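Local coordinates for glycerol-3-phosphate dehydrogenase [NAD(+)] 1 (Saccharomyces cerevisiae, PDB 4FGW), which catalyses the NAD-dependent interconversion of dihydroxyacetone phosphate and sn-glycerol 3-phosphate, supporting the glycerol accumulation that protects yeast under hyperosmotic stress, at residues Thr186-Glu191 against Pro225-Ser230; Gly242-Val247 against Pro361-Val366; Glu55-Lys58 against Val63-Pro66; Arg316-Ala319 against Asp324-Glu327. All coordinates share one frame; numbering follows the deposited sequence.

Overall arrangement
The four contacts fall in pairs at the two ends of the chain. Contacts 1 and 3 belong to the nucleotide-binding half and touch each other: Tyr226 of contact 1 hydrogen-bonds Glu55, on helix 44-59, which also supplies Cys57 to contact 3. Contacts 2 and 4 lie in the all-helical half, their centres about 16 Å apart, and about 40 Å separates the centres of contacts 2 and 3. Every touching residue of contact 2 is buried, and its side-chain contacts are wholly apolar; the other three each include one exposed residue. Chemistry follows place: CH-pi contacts in contact 1, sulfur beside an aromatic ring in contact 3, methionine against alanine in contact 4.

Contact 1 of 4, residues Thr186-Glu191 against Pro225-Ser230; sequences TEVAQE and PYFHVS
Glu191 lays its side chain over Tyr226, the first of two CH-pi contacts that join these segments. Its CG stands 3.6 Å from the centroid of the Tyr226 ring, nearly on the ring normal, and the carboxylate continues the layer with its plane only 11° from that of the ring. An extended chain beyond CG (chi2 -177°) lets the glutamate lie flat in this way. Both residues suit a place where carbon is covered and polar ends still find partners: Glu191 OE2 forms a salt bridge with Lys51, and the Tyr226 hydroxyl hydrogen-bonds Glu55. In the second CH-pi contact Val188 CG1 sits over one face of Phe227, offset toward the rim and 4.0 Å from the ring centroid. The other branch, CG2, comes within 3.7 Å of Phe227 CE1, so the beta-branched side chain meets the ring with both methyls.

A backbone oxygen approaches as well, without hydrogen bonding across the contact. Val188 O is 3.3 Å from Tyr226 CE1, yet its hydrogen bond is with Glu191 N. That bond belongs to a Schellman motif, in which Glu191 takes a positive phi (65°) and ends helix 185-189. The helix end packs on Tyr226 and the start of strand 227-232, outermost within this chain in the Rossmann-type sheet, with Phe227 close to Trp45 of the glycine-rich turn thought, by similarity, to bind NAD.

Contact 2 of 4, residues Gly242-Val247 against Pro361-Val366; sequences GALKNV and PLFEAV
Phe363 reaches from helix 361-371 to Leu244 and Val247 on helix 235-257. From CB the side chain turns with CG anti to the carbonyl carbon (chi1 -68°), which brings the end of the ring nearer the other helix than the CB bond alone would. The first ring atom to touch is CD2, 3.8 Å from Val247 CG1. Farther along the other side of the ring, CE1 lies 3.9 Å from Leu244 CD1. At the tip, CZ meets Leu244 CD1 at 3.8 Å and Leu244 CB at 4.1 Å. The leucine and valine both cross the phenylalanine at about a right angle. Val247 CG1 also touches Val366 CG1 at 3.9 Å, so one methyl fits between two residues of the second helix. Closer still, Val247 O lies 3.5 Å from Val366 CG2.

The axes of the 242-247 and 361-366 segments approach to 10.8 Å, at 62° between their directions, a separation that a large aromatic residue can bridge. Replacing Phe363 with an alanine would probably open a gap beside Leu244 and Val247 and leave Val347 of helix 340-354 without its aromatic neighbour. The CB bond of Lys245, the proton acceptor by similarity, is directed away from helix 361-371, and its NZ bonds Asn246 OD1 and Thr305. The side chains thus meet by apolar packing, with no hydrogen bond across the contact.

Contact 3 of 4, residues Glu55-Lys58 against Val63-Pro66; sequences ENCK and VFAP
Cys57 sets its sulfur beside Phe64, meeting the root of the aromatic side chain more closely than its ring. SG is 3.6 Å from Phe64 CB but 5.0 Å from the ring centroid, and it lies 44° off the ring normal, so this cysteine sulfur-aromatic contact is oblique. Cys57 turns SG anti to its own carbonyl carbon (chi1 -72°), beside the backbone N, which places the sulfur next to Phe64 CB. The CB of Cys57 meets the backbone that follows: it stands 3.4 Å from Ala65 O, with Pro66 O farther off. A small side chain suits the spot, because the backbones draw close: the CA atoms of Cys57 and Phe64 are 5.1 Å apart.

The backbone O of Asn56 approaches the Phe64 ring obliquely, 4.2 Å from CD2. One face of the ring is covered within its own segment by Val63 CG1, 3.6 Å above the plane and over the ring centre. The Asn56 amide, by contrast, leads away from Phe64: its ND2 bonds the carbonyl oxygens of Leu221 and His223, at the end of helix 215-222.

Helix 44-59 is the crossover helix of the first beta-alpha-beta unit of the Rossmann fold, linking strand 35-40 to strand 67-71. The contact lies where the chain returns from that helix, with Phe64 packed among Phe35 and Val37 of strand 35-40 and Val217, Ala220 and Leu221 of helix 215-222.

Contact 4 of 4, residues Arg316-Ala319 against Asp324-Glu327; sequences RLMA and DAWE
Asp324 brings its backbone against Met318, its carbonyl C 4.1 Å from Met318 CG, while its CB bond points away. It holds the N-cap position of helix 325-333, where an acidic residue is likely to be favoured by the helix dipole, although its side chain makes no capping bond. Ala325 follows and takes most of the contact. Met318 SD lies 3.7 Å from Ala325 CA and 3.9 Å from Ala325 CB, and CE bends back at chi3 (75°) to come within 4.1 Å of Ala325 N. A flexible thioether can thus lie alongside a residue whose single methyl leaves the backbone approachable.

These are two successive helices of the all-helical C-terminal half, 310-320 and 325-333, joined by a short connection. Trimming Met318 to an alanine would probably open a gap beside Ala325 and Cys328, leaving the start of the second helix less firmly packed on the first.

Trp326 directs its CB bond away from segment 316-319; one ring face receives Ala325 CB, offset toward the rim, and the indole meets Tyr371 edge to face. Beyond Glu327, Leu317 packs on Cys328, Glu331 and Leu332 of helix 325-333.

Contact 1 of 4, residues Thr186-Glu191 against Pro225-Ser230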
loop_
_atom_site.group_PDB
_atom_site.type_symbol
_atom_site.label_atom_id
_atom_site.label_comp_id
_atom_site.label_asym_id
_atom_site.label_seq_id
_atom_site.Cartn_x
_atom_site.Cartn_y
_atom_site.Cartn_z
ATOM N N THR A 186 5.799 -9.942 -19.267
ATOM C CA THR A 186 7.197 -10.395 -19.287
ATOM C C THR A 186 7.579 -11.243 -18.066
ATOM O O THR A 186 8.236 -12.269 -18.224
ATOM C CB THR A 186 8.103 -9.176 -19.555
ATOM O OG1 THR A 186 7.956 -8.828 -20.936
ATOM C CG2 THR A 186 9.577 -9.428 -19.244
ATOM N N GLU A 187 7.153 -10.826 -16.869
ATOM C CA GLU A 187 7.446 -11.541 -15.626
ATOM C C GLU A 187 6.595 -12.796 -15.462
ATOM O O GLU A 187 7.134 -13.831 -15.064
ATOM C CB GLU A 187 7.333 -10.614 -14.405
ATOM C CG GLU A 187 8.437 -9.573 -14.345
ATOM C CD GLU A 187 8.714 -9.068 -12.946
ATOM O OE1 GLU A 187 9.773 -9.433 -12.382
ATOM O OE2 GLU A 187 7.856 -8.337 -12.397
ATOM N N VAL A 188 5.275 -12.711 -15.772
ATOM C CA VAL A 188 4.348 -13.854 -15.698
ATOM C C VAL A 188 4.825 -14.958 -16.663
ATOM O O VAL A 188 4.826 -16.130 -16.284
ATOM C CB VAL A 188 2.849 -13.477 -15.939
ATOM C CG1 VAL A 188 1.932 -14.691 -15.781
ATOM C CG2 VAL A 188 2.393 -12.347 -15.028
ATOM N N ALA A 189 5.260 -14.568 -17.892
ATOM C CA ALA A 189 5.774 -15.476 -18.930
ATOM C C ALA A 189 7.042 -16.185 -18.459
ATOM O O ALA A 189 7.154 -17.392 -18.626
ATOM C CB ALA A 189 6.043 -14.712 -20.220
ATOM N N GLN A 190 7.956 -15.438 -17.806
ATOM C CA GLN A 190 9.209 -15.945 -17.243
ATOM C C GLN A 190 8.961 -16.784 -15.982
ATOM O O GLN A 190 9.909 -17.317 -15.397
ATOM C CB GLN A 190 10.141 -14.778 -16.905
ATOM C CG GLN A 190 10.972 -14.295 -18.073
ATOM C CD GLN A 190 11.908 -13.205 -17.625
ATOM O OE1 GLN A 190 13.053 -13.460 -17.238
ATOM N NE2 GLN A 190 11.439 -11.968 -17.657
ATOM N N GLU A 191 7.689 -16.875 -15.552
ATOM C CA GLU A 191 7.225 -17.595 -14.363
ATOM C C GLU A 191 7.754 -16.991 -13.060
ATOM O O GLU A 191 7.950 -17.703 -12.072
ATOM C CB GLU A 191 7.427 -19.120 -14.476
ATOM C CG GLU A 191 6.667 -19.729 -15.642
ATOM C CD GLU A 191 6.727 -21.235 -15.805
ATOM O OE1 GLU A 191 7.432 -21.905 -15.014
ATOM O OE2 GLU A 191 6.063 -21.747 -16.735
ATOM N N PRO A 225 1.210 -21.932 -9.771
ATOM C CA PRO A 225 2.056 -21.737 -8.572
ATOM C C PRO A 225 2.837 -20.411 -8.588
ATOM O O PRO A 225 3.070 -19.816 -7.532
ATOM C CB PRO A 225 2.987 -22.957 -8.586
ATOM C CG PRO A 225 2.276 -23.979 -9.446
ATOM C CD PRO A 225 1.604 -23.155 -10.504
ATOM N N TYR A 226 3.199 -19.933 -9.796
ATOM C CA TYR A 226 3.914 -18.678 -10.047
ATOM C C TYR A 226 2.951 -17.495 -10.313
ATOM O O TYR A 226 3.402 -16.376 -10.553
ATOM C CB TYR A 226 4.886 -18.856 -11.237
ATOM C CG TYR A 226 4.204 -19.155 -12.560
ATOM C CD1 TYR A 226 3.737 -18.126 -13.376
ATOM C CD2 TYR A 226 4.053 -20.464 -13.010
ATOM C CE1 TYR A 226 3.113 -18.394 -14.594
ATOM C CE2 TYR A 226 3.437 -20.744 -14.231
ATOM C CZ TYR A 226 2.970 -19.705 -15.020
ATOM O OH TYR A 226 2.358 -19.971 -16.224
ATOM N N PHE A 227 1.642 -17.749 -10.333
ATOM C CA PHE A 227 0.639 -16.722 -10.635
ATOM C C PHE A 227 -0.587 -16.945 -9.763
ATOM O O PHE A 227 -1.523 -17.651 -10.173
ATOM C CB PHE A 227 0.284 -16.790 -12.140
ATOM C CG PHE A 227 -0.510 -15.651 -12.730
ATOM C CD1 PHE A 227 -0.056 -14.336 -12.633
ATOM C CD2 PHE A 227 -1.656 -15.899 -13.479
ATOM C CE1 PHE A 227 -0.758 -13.291 -13.236
ATOM C CE2 PHE A 227 -2.349 -14.853 -14.088
ATOM C CZ PHE A 227 -1.886 -13.558 -13.976
ATOM N N HIS A 228 -0.561 -16.377 -8.539
ATOM C CA HIS A 228 -1.647 -16.530 -7.569
ATOM C C HIS A 228 -2.903 -15.782 -8.003
ATOM O O HIS A 228 -2.836 -14.606 -8.357
ATOM C CB HIS A 228 -1.200 -16.123 -6.156
ATOM C CG HIS A 228 -0.306 -17.113 -5.469
ATOM N ND1 HIS A 228 0.280 -18.163 -6.150
ATOM C CD2 HIS A 228 0.079 -17.167 -4.177
ATOM C CE1 HIS A 228 0.988 -18.826 -5.251
ATOM N NE2 HIS A 228 0.902 -18.258 -4.052
ATOM N N VAL A 229 -4.042 -16.491 -8.000
ATOM C CA VAL A 229 -5.321 -15.942 -8.423
ATOM C C VAL A 229 -6.322 -15.881 -7.281
ATOM O O VAL A 229 -6.512 -16.864 -6.562
ATOM C CB VAL A 229 -5.872 -16.696 -9.684
ATOM C CG1 VAL A 229 -7.328 -16.351 -9.984
ATOM C CG2 VAL A 229 -5.003 -16.413 -10.907
ATOM N N SER A 230 -6.962 -14.715 -7.125
ATOM C CA SER A 230 -8.048 -14.500 -6.174
ATOM C C SER A 230 -9.280 -14.165 -7.019
ATOM O O SER A 230 -9.232 -13.237 -7.826
ATOM C CB SER A 230 -7.717 -13.360 -5.219
ATOM O OG SER A 230 -8.864 -12.994 -4.470
#

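Contact 2 of 4, residues Gly242-Val247 against Pro361-Val366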
loop_
_atom_site.group_PDB
_atom_site.type_symbol
_atom_site.label_atom_id
_atom_site.label_comp_id
_atom_site.label_asym_id
_atom_site.label_seq_id
_atom_site.Cartn_x
_atom_site.Cartn_y
_atom_site.Cartn_z
ATOM N N GLY A 242 -7.066 0.068 -12.127
ATOM C CA GLY A 242 -6.181 -0.040 -13.289
ATOM C C GLY A 242 -5.934 1.242 -14.063
ATOM O O GLY A 242 -4.902 1.378 -14.731
ATOM N N ALA A 243 -6.883 2.191 -13.987
ATOM C CA ALA A 243 -6.777 3.493 -14.619
ATOM C C ALA A 243 -6.301 4.541 -13.611
ATOM O O ALA A 243 -5.299 5.203 -13.873
ATOM C CB ALA A 243 -8.117 3.901 -15.218
ATOM N N LEU A 244 -7.000 4.670 -12.455
ATOM C CA LEU A 244 -6.754 5.671 -11.402
ATOM C C LEU A 244 -5.390 5.656 -10.719
ATOM O O LEU A 244 -4.900 6.721 -10.331
ATOM C CB LEU A 244 -7.908 5.731 -10.386
ATOM C CG LEU A 244 -9.310 6.025 -10.947
ATOM C CD1 LEU A 244 -10.314 6.200 -9.843
ATOM C CD2 LEU A 244 -9.316 7.249 -11.852
ATOM N N LYS A 245 -4.755 4.467 -10.622
ATOM C CA LYS A 245 -3.428 4.279 -10.018
ATOM C C LYS A 245 -2.364 5.154 -10.688
ATOM O O LYS A 245 -1.436 5.612 -10.018
ATOM C CB LYS A 245 -2.999 2.786 -10.027
ATOM C CG LYS A 245 -2.793 2.206 -11.432
ATOM C CD LYS A 245 -2.437 0.736 -11.438
ATOM C CE LYS A 245 -2.122 0.265 -12.839
ATOM N NZ LYS A 245 -0.819 0.796 -13.305
ATOM N N ASN A 246 -2.509 5.395 -12.001
ATOM C CA ASN A 246 -1.551 6.189 -12.771
ATOM C C ASN A 246 -1.622 7.677 -12.477
ATOM O O ASN A 246 -0.606 8.360 -12.591
ATOM C CB ASN A 246 -1.642 5.873 -14.253
ATOM C CG ASN A 246 -1.496 4.405 -14.558
ATOM O OD1 ASN A 246 -0.862 3.643 -13.822
ATOM N ND2 ASN A 246 -2.131 3.964 -15.616
ATOM N N VAL A 247 -2.797 8.167 -12.042
ATOM C CA VAL A 247 -2.990 9.566 -11.630
ATOM C C VAL A 247 -2.255 9.733 -10.291
ATOM O O VAL A 247 -1.513 10.706 -10.112
ATOM C CB VAL A 247 -4.491 9.962 -11.539
ATOM C CG1 VAL A 247 -4.660 11.376 -10.984
ATOM C CG2 VAL A 247 -5.176 9.833 -12.897
ATOM N N PRO A 361 -9.484 16.079 -4.163
ATOM C CA PRO A 361 -8.372 17.046 -4.249
ATOM C C PRO A 361 -7.057 16.548 -4.846
ATOM O O PRO A 361 -6.411 17.334 -5.535
ATOM C CB PRO A 361 -8.219 17.566 -2.816
ATOM C CG PRO A 361 -8.881 16.563 -1.965
ATOM C CD PRO A 361 -9.997 15.994 -2.780
ATOM N N LEU A 362 -6.668 15.267 -4.625
ATOM C CA LEU A 362 -5.432 14.718 -5.202
ATOM C C LEU A 362 -5.525 14.572 -6.718
ATOM O O LEU A 362 -4.606 15.001 -7.421
ATOM C CB LEU A 362 -4.978 13.413 -4.535
ATOM C CG LEU A 362 -3.715 12.747 -5.123
ATOM C CD1 LEU A 362 -2.459 13.603 -4.885
ATOM C CD2 LEU A 362 -3.532 11.364 -4.580
ATOM N N PHE A 363 -6.648 14.008 -7.222
ATOM C CA PHE A 363 -6.913 13.870 -8.661
ATOM C C PHE A 363 -6.909 15.254 -9.312
ATOM O O PHE A 363 -6.312 15.422 -10.377
ATOM C CB PHE A 363 -8.252 13.141 -8.929
ATOM C CG PHE A 363 -8.340 11.669 -8.572
ATOM C CD1 PHE A 363 -9.562 11.005 -8.580
ATOM C CD2 PHE A 363 -7.200 10.945 -8.224
ATOM C CE1 PHE A 363 -9.644 9.646 -8.243
ATOM C CE2 PHE A 363 -7.286 9.587 -7.890
ATOM C CZ PHE A 363 -8.506 8.948 -7.909
ATOM N N GLU A 364 -7.519 16.253 -8.636
ATOM C CA GLU A 364 -7.568 17.638 -9.112
ATOM C C GLU A 364 -6.178 18.275 -9.117
ATOM O O GLU A 364 -5.820 18.912 -10.103
ATOM C CB GLU A 364 -8.557 18.484 -8.292
ATOM C CG GLU A 364 -8.806 19.860 -8.901
ATOM C CD GLU A 364 -9.478 20.899 -8.022
ATOM O OE1 GLU A 364 -9.859 20.573 -6.875
ATOM O OE2 GLU A 364 -9.645 22.044 -8.500
ATOM N N ALA A 365 -5.399 18.081 -8.032
ATOM C CA ALA A 365 -4.042 18.607 -7.865
ATOM C C ALA A 365 -3.101 18.132 -8.978
ATOM O O ALA A 365 -2.406 18.962 -9.565
ATOM C CB ALA A 365 -3.492 18.215 -6.504
ATOM N N VAL A 366 -3.117 16.813 -9.296
ATOM C CA VAL A 366 -2.322 16.200 -10.367
ATOM C C VAL A 366 -2.684 16.868 -11.710
ATOM O O VAL A 366 -1.781 17.315 -12.423
ATOM C CB VAL A 366 -2.475 14.648 -10.394
ATOM C CG1 VAL A 366 -1.818 14.036 -11.631
ATOM C CG2 VAL A 366 -1.909 14.017 -9.126
#

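Contact 3 of 4, residues Glu55-Lys58 against Val63-Pro66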
loop_
_atom_site.group_PDB
_atom_site.type_symbol
_atom_site.label_atom_id
_atom_site.label_comp_id
_atom_site.label_asym_id
_atom_site.label_seq_id
_atom_site.Cartn_x
_atom_site.Cartn_y
_atom_site.Cartn_z
ATOM N N GLU A 55 -1.723 -24.259 -19.907
ATOM C CA GLU A 55 -1.099 -25.035 -18.834
ATOM C C GLU A 55 -2.174 -25.653 -17.934
ATOM O O GLU A 55 -2.063 -26.822 -17.557
ATOM C CB GLU A 55 -0.171 -24.138 -17.994
ATOM C CG GLU A 55 1.212 -23.941 -18.593
ATOM C CD GLU A 55 2.033 -22.817 -17.989
ATOM O OE1 GLU A 55 1.733 -22.396 -16.850
ATOM O OE2 GLU A 55 2.985 -22.358 -18.659
ATOM N N ASN A 56 -3.220 -24.864 -17.611
ATOM C CA ASN A 56 -4.334 -25.288 -16.769
ATOM C C ASN A 56 -5.313 -26.227 -17.464
ATOM O O ASN A 56 -5.864 -27.105 -16.800
ATOM C CB ASN A 56 -5.035 -24.093 -16.136
ATOM C CG ASN A 56 -4.241 -23.453 -15.029
ATOM O OD1 ASN A 56 -3.606 -24.122 -14.208
ATOM N ND2 ASN A 56 -4.289 -22.138 -14.957
ATOM N N CYS A 57 -5.518 -26.062 -18.791
ATOM C CA CYS A 57 -6.386 -26.938 -19.594
ATOM C C CYS A 57 -5.817 -28.354 -19.617
ATOM O O CYS A 57 -6.572 -29.315 -19.480
ATOM C CB CYS A 57 -6.589 -26.383 -21.001
ATOM S SG CYS A 57 -7.658 -24.922 -21.068
ATOM N N LYS A 58 -4.476 -28.470 -19.716
ATOM C CA LYS A 58 -3.736 -29.731 -19.657
ATOM C C LYS A 58 -3.794 -30.287 -18.219
ATOM O O LYS A 58 -3.839 -31.504 -18.033
ATOM C CB LYS A 58 -2.273 -29.508 -20.085
ATOM C CG LYS A 58 -1.814 -30.402 -21.234
ATOM C CD LYS A 58 -1.064 -31.640 -20.748
ATOM C CE LYS A 58 -0.585 -32.487 -21.903
ATOM N NZ LYS A 58 0.023 -33.765 -21.446
ATOM N N VAL A 63 -12.390 -30.725 -16.652
ATOM C CA VAL A 63 -13.007 -29.393 -16.596
ATOM C C VAL A 63 -12.887 -28.649 -17.934
ATOM O O VAL A 63 -13.887 -28.125 -18.429
ATOM C CB VAL A 63 -12.467 -28.551 -15.406
ATOM C CG1 VAL A 63 -13.163 -27.195 -15.319
ATOM C CG2 VAL A 63 -12.612 -29.306 -14.086
ATOM N N PHE A 64 -11.676 -28.596 -18.508
ATOM C CA PHE A 64 -11.437 -27.882 -19.760
ATOM C C PHE A 64 -10.998 -28.779 -20.900
ATOM O O PHE A 64 -10.319 -29.784 -20.672
ATOM C CB PHE A 64 -10.398 -26.759 -19.556
ATOM C CG PHE A 64 -10.642 -25.856 -18.371
ATOM C CD1 PHE A 64 -11.623 -24.870 -18.417
ATOM C CD2 PHE A 64 -9.888 -25.986 -17.212
ATOM C CE1 PHE A 64 -11.853 -24.041 -17.319
ATOM C CE2 PHE A 64 -10.119 -25.155 -16.111
ATOM C CZ PHE A 64 -11.100 -24.189 -16.173
ATOM N N ALA A 65 -11.342 -28.375 -22.139
ATOM C CA ALA A 65 -10.961 -29.061 -23.380
ATOM C C ALA A 65 -9.420 -29.015 -23.508
ATOM O O ALA A 65 -8.811 -28.082 -22.978
ATOM C CB ALA A 65 -11.618 -28.389 -24.579
ATOM N N PRO A 66 -8.762 -30.022 -24.131
ATOM C CA PRO A 66 -7.286 -30.023 -24.159
ATOM C C PRO A 66 -6.613 -28.844 -24.854
ATOM O O PRO A 66 -5.631 -28.328 -24.335
ATOM C CB PRO A 66 -6.941 -31.359 -24.839
ATOM C CG PRO A 66 -8.164 -32.187 -24.712
ATOM C CD PRO A 66 -9.304 -31.230 -24.784
#

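Contact 4 of 4, residues Arg316-Ala319 against Asp324-Glu327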
loop_
_atom_site.group_PDB
_atom_site.type_symbol
_atom_site.label_atom_id
_atom_site.label_comp_id
_atom_site.label_asym_id
_atom_site.label_seq_id
_atom_site.Cartn_x
_atom_site.Cartn_y
_atom_site.Cartn_z
ATOM N N ARG A 316 8.604 12.428 -11.834
ATOM C CA ARG A 316 9.861 12.612 -11.105
ATOM C C ARG A 316 10.781 13.581 -11.878
ATOM O O ARG A 316 11.372 14.477 -11.273
ATOM C CB ARG A 316 10.539 11.246 -10.903
ATOM C CG ARG A 316 11.308 11.126 -9.610
ATOM C CD ARG A 316 12.032 9.798 -9.522
ATOM N NE ARG A 316 11.167 8.708 -9.067
ATOM C CZ ARG A 316 11.034 7.541 -9.694
ATOM N NH1 ARG A 316 11.696 7.306 -10.823
ATOM N NH2 ARG A 316 10.238 6.601 -9.200
ATOM N N LEU A 317 10.861 13.423 -13.218
ATOM C CA LEU A 317 11.663 14.283 -14.086
ATOM C C LEU A 317 11.073 15.691 -14.151
ATOM O O LEU A 317 11.837 16.654 -14.107
ATOM C CB LEU A 317 11.855 13.672 -15.487
ATOM C CG LEU A 317 12.833 14.409 -16.428
ATOM C CD1 LEU A 317 14.268 14.422 -15.883
ATOM C CD2 LEU A 317 12.803 13.816 -17.811
ATOM N N MET A 318 9.719 15.810 -14.193
ATOM C CA MET A 318 8.996 17.092 -14.187
ATOM C C MET A 318 9.426 17.930 -12.971
ATOM O O MET A 318 9.604 19.141 -13.083
ATOM C CB MET A 318 7.482 16.853 -14.116
ATOM C CG MET A 318 6.829 16.568 -15.439
ATOM S SD MET A 318 5.121 16.002 -15.218
ATOM C CE MET A 318 4.299 17.532 -14.809
ATOM N N ALA A 319 9.602 17.267 -11.820
ATOM C CA ALA A 319 10.032 17.886 -10.568
ATOM C C ALA A 319 11.542 18.199 -10.581
ATOM O O ALA A 319 11.948 19.266 -10.117
ATOM C CB ALA A 319 9.683 16.973 -9.403
ATOM N N ASP A 324 7.738 20.457 -19.000
ATOM C CA ASP A 324 6.378 20.007 -18.899
ATOM C C ASP A 324 6.371 18.500 -19.035
ATOM O O ASP A 324 7.373 17.887 -19.360
ATOM C CB ASP A 324 5.518 20.653 -19.981
ATOM C CG ASP A 324 5.285 22.115 -19.733
ATOM O OD1 ASP A 324 5.539 22.567 -18.603
ATOM O OD2 ASP A 324 4.845 22.817 -20.663
ATOM N N ALA A 325 5.220 17.912 -18.787
ATOM C CA ALA A 325 5.066 16.491 -18.905
ATOM C C ALA A 325 5.651 15.954 -20.190
ATOM O O ALA A 325 6.598 15.175 -20.180
ATOM C CB ALA A 325 3.612 16.151 -18.832
ATOM N N TRP A 326 5.060 16.369 -21.298
ATOM C CA TRP A 326 5.319 15.781 -22.600
ATOM C C TRP A 326 6.741 15.906 -23.076
ATOM O O TRP A 326 7.261 15.075 -23.793
ATOM C CB TRP A 326 4.358 16.382 -23.578
ATOM C CG TRP A 326 2.971 16.186 -23.146
ATOM C CD1 TRP A 326 2.164 15.154 -23.462
ATOM C CD2 TRP A 326 2.216 17.044 -22.311
ATOM N NE1 TRP A 326 0.938 15.311 -22.883
ATOM C CE2 TRP A 326 0.946 16.475 -22.171
ATOM C CE3 TRP A 326 2.485 18.243 -21.672
ATOM C CZ2 TRP A 326 -0.043 17.055 -21.421
ATOM C CZ3 TRP A 326 1.499 18.820 -20.929
ATOM C CH2 TRP A 326 0.251 18.229 -20.806
ATOM N N GLU A 327 7.369 16.957 -22.626
ATOM C CA GLU A 327 8.795 17.180 -22.843
ATOM C C GLU A 327 9.549 16.064 -22.102
ATOM O O GLU A 327 10.515 15.517 -22.634
ATOM C CB GLU A 327 9.196 18.562 -22.301
ATOM C CG GLU A 327 10.526 19.083 -22.827
ATOM C CD GLU A 327 10.799 20.569 -22.656
ATOM O OE1 GLU A 327 11.778 21.060 -23.265
ATOM O OE2 GLU A 327 10.037 21.247 -21.928
#